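Local coordinates for protein malate synthase (Haloferax volcanii, PDB 5TAO) that catalyses the magnesium-dependent Claisen condensation of acetyl-CoA with glyoxylate, followed by hydrolysis of malyl-CoA to malate and CoA, in the glyoxylate cycle, at residues A[87-92]-A[121-126]. Residues are numbered along the deposited sequence; the frame is centred on the assembly and turned at random.
With PB (lead (II) ion), chain G; GLV (glyoxylic acid), chain E; GLV (glyoxylic acid), chain D.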
loop_
_atom_site.group_PDB
_atom_site.type_symbol
_atom_site.label_atom_id
_atom_site.label_comp_id
_atom_site.label_asym_id
_atom_site.label_seq_id
_atom_site.Cartn_x
_atom_site.Cartn_y
_atom_site.Cartn_z
ATOM N N TRP A 87 -1.485 18.694 21.845
ATOM C CA TRP A 87 -1.749 17.480 21.034
ATOM C C TRP A 87 -0.792 16.429 21.495
ATOM O O TRP A 87 0.309 16.720 21.968
ATOM C CB TRP A 87 -1.566 17.810 19.539
ATOM C CG TRP A 87 -1.951 16.606 18.629
ATOM C CD1 TRP A 87 -1.140 15.587 18.241
ATOM C CD2 TRP A 87 -3.247 16.310 18.143
ATOM N NE1 TRP A 87 -1.836 14.703 17.463
ATOM C CE2 TRP A 87 -3.130 15.124 17.352
ATOM C CE3 TRP A 87 -4.478 16.953 18.245
ATOM C CZ2 TRP A 87 -4.204 14.539 16.722
ATOM C CZ3 TRP A 87 -5.564 16.415 17.617
ATOM C CH2 TRP A 87 -5.446 15.155 16.901
ATOM N N HIS A 88 -1.171 15.169 21.446
ATOM C CA HIS A 88 -0.155 14.138 21.578
ATOM C C HIS A 88 -0.693 12.874 20.883
ATOM O O HIS A 88 -1.838 12.458 21.126
ATOM C CB HIS A 88 0.252 13.863 23.022
ATOM C CG HIS A 88 1.606 13.245 23.151
ATOM N ND1 HIS A 88 1.890 11.977 22.696
ATOM C CD2 HIS A 88 2.763 13.714 23.685
ATOM C CE1 HIS A 88 3.145 11.671 22.953
ATOM N NE2 HIS A 88 3.706 12.718 23.532
ATOM N N ARG A 89 0.160 12.302 20.003
ATOM C CA ARG A 89 -0.067 10.995 19.387
ATOM C C ARG A 89 -0.472 9.802 20.298
ATOM O O ARG A 89 -1.159 8.909 19.836
ATOM C CB ARG A 89 1.196 10.620 18.563
ATOM C CG ARG A 89 2.417 10.276 19.366
ATOM C CD ARG A 89 3.679 10.234 18.535
ATOM N NE ARG A 89 4.849 10.194 19.406
ATOM C CZ ARG A 89 5.463 11.253 19.956
ATOM N NH1 ARG A 89 5.027 12.527 19.769
ATOM N NH2 ARG A 89 6.487 11.039 20.739
ATOM N N ASP A 90 -0.000 9.785 21.539
ATOM C CA ASP A 90 -0.297 8.818 22.530
ATOM C C ASP A 90 -1.282 9.240 23.680
ATOM O O ASP A 90 -1.322 8.558 24.695
ATOM C CB ASP A 90 0.981 8.560 23.244
ATOM C CG ASP A 90 2.016 7.976 22.299
ATOM O OD1 ASP A 90 1.478 7.336 21.381
ATOM O OD2 ASP A 90 3.245 8.149 22.483
ATOM N N SER A 91 -1.930 10.380 23.574
ATOM C CA SER A 91 -2.905 10.840 24.609
ATOM C C SER A 91 -4.222 11.294 24.015
ATOM O O SER A 91 -4.380 12.403 23.549
ATOM C CB SER A 91 -2.292 11.953 25.471
ATOM O OG SER A 91 -3.240 12.527 26.361
ATOM N N PRO A 92 -5.232 10.439 24.050
ATOM C CA PRO A 92 -6.466 10.912 23.516
ATOM C C PRO A 92 -7.022 12.139 24.259
ATOM O O PRO A 92 -7.700 12.962 23.666
ATOM C CB PRO A 92 -7.412 9.702 23.761
ATOM C CG PRO A 92 -6.505 8.549 23.879
ATOM C CD PRO A 92 -5.275 9.028 24.476
ATOM N N ILE A 121 0.230 22.076 15.459
ATOM C CA ILE A 121 -0.059 20.869 16.183
ATOM C C ILE A 121 1.252 20.160 16.504
ATOM O O ILE A 121 1.951 19.664 15.606
ATOM C CB ILE A 121 -0.929 19.926 15.324
ATOM C CG1 ILE A 121 -2.211 20.610 14.878
ATOM C CG2 ILE A 121 -1.245 18.655 16.051
ATOM C CD1 ILE A 121 -3.102 21.108 16.025
ATOM N N PRO A 122 1.582 20.023 17.775
ATOM C CA PRO A 122 2.822 19.376 18.169
ATOM C C PRO A 122 2.645 17.862 18.368
ATOM O O PRO A 122 1.545 17.395 18.411
ATOM C CB PRO A 122 3.086 19.992 19.553
ATOM C CG PRO A 122 1.707 20.147 20.094
ATOM C CD PRO A 122 0.858 20.551 18.938
ATOM N N GLU A 123 3.755 17.166 18.552
ATOM C CA GLU A 123 3.795 15.797 19.006
ATOM C C GLU A 123 3.024 14.813 18.118
ATOM O O GLU A 123 2.538 13.808 18.610
ATOM C CB GLU A 123 3.384 15.677 20.502
ATOM C CG GLU A 123 4.209 16.562 21.492
ATOM C CD GLU A 123 5.543 15.968 21.757
ATOM O OE1 GLU A 123 6.363 16.677 22.338
ATOM O OE2 GLU A 123 5.820 14.770 21.349
ATOM N N VAL A 124 2.887 15.120 16.841
ATOM C CA VAL A 124 2.195 14.270 15.952
ATOM C C VAL A 124 3.015 12.932 15.733
ATOM O O VAL A 124 4.184 12.836 16.014
ATOM C CB VAL A 124 1.875 14.921 14.635
ATOM C CG1 VAL A 124 0.906 16.077 14.834
ATOM C CG2 VAL A 124 3.127 15.365 13.851
ATOM N N GLY A 125 2.338 11.923 15.270
ATOM C CA GLY A 125 2.947 10.614 15.122
ATOM C C GLY A 125 2.975 10.194 13.657
ATOM O O GLY A 125 3.391 10.959 12.806
ATOM N N GLY A 126 2.551 8.971 13.382
ATOM C CA GLY A 126 2.400 8.482 12.007
ATOM C C GLY A 126 1.294 9.167 11.294
ATOM O O GLY A 126 0.530 9.926 11.894
HETATM PB PB PB G . 6.406 19.262 22.325
HETATM C C1 GLV E . 5.857 16.905 25.754
HETATM O O1 GLV E . 4.814 16.299 25.474
HETATM C C2 GLV E . 6.274 18.138 25.029
HETATM O O2 GLV E . 7.323 18.701 25.467
HETATM O O3 GLV E . 5.683 18.610 24.020
HETATM C C1 GLV D . 6.421 7.563 22.873
HETATM O O1 GLV D . 6.856 6.816 23.750
HETATM C C2 GLV D . 6.402 7.099 21.468
HETATM O O2 GLV D . 6.180 7.878 20.569
HETATM O O3 GLV D . 6.719 5.927 21.126
HETATM O O HOH W 1 7.965 13.635 21.339
#
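Arg89 and Glu123 illustrate how a second-shell arginine can fix a metal-binding carboxylate. Followed outward, the arginine begins with CB and then CG against the backbone oxygen of Glu123, CG being brought there by its place between the backbone N and carbonyl carbon (chi1 71°). CD lies 3.5 Å from CA of Gly125, where a side chain would probably run into CB of Arg89. At the tip, NE donates 2.9 Å to O2 of the chain D glyoxylate, distinct from the lead-bound one of chain E, and NH2 adds a longer bond to the same oxygen. NH1 forms a salt bridge of 2.9 Å to Glu123 OE2 on its anti lone pair, with the guanidinium and carboxylate nearly coplanar (24° apart). The same NH1 lies 3.0 Å from Glu123 O, above the carbonyl plane, whereas backbone N of Arg89 reaches that oxygen from the opposite face at 3.1 Å. Both ends of Glu123 are thereby gripped, leaving OE1 to bind lead at 2.6 Å, beside Asp192, which binds the same ion. A methionine at Arg89 would probably leave Glu123 OE2 without its charged mate and the carboxylate freer to turn away from the metal. CB of Glu123 sits over a face of the His88 ring, whose ND1 accepts from N of Asp90 in the ring plane, which probably helps hold the type I turn from His88 to Ser91. Ile121 CG2 packs over the five-membered ring of Trp87, 3.7 Å from its centroid, while the indole NE1 is bonded to Asp129 in helix 127-143. The contact thus joins the loops following strands 80-81 and 118-121, probably neighbours where the TIM barrel closes; at the strands' C-terminal ends, Glu158 and Asp192 also line the metal and glyoxylate site.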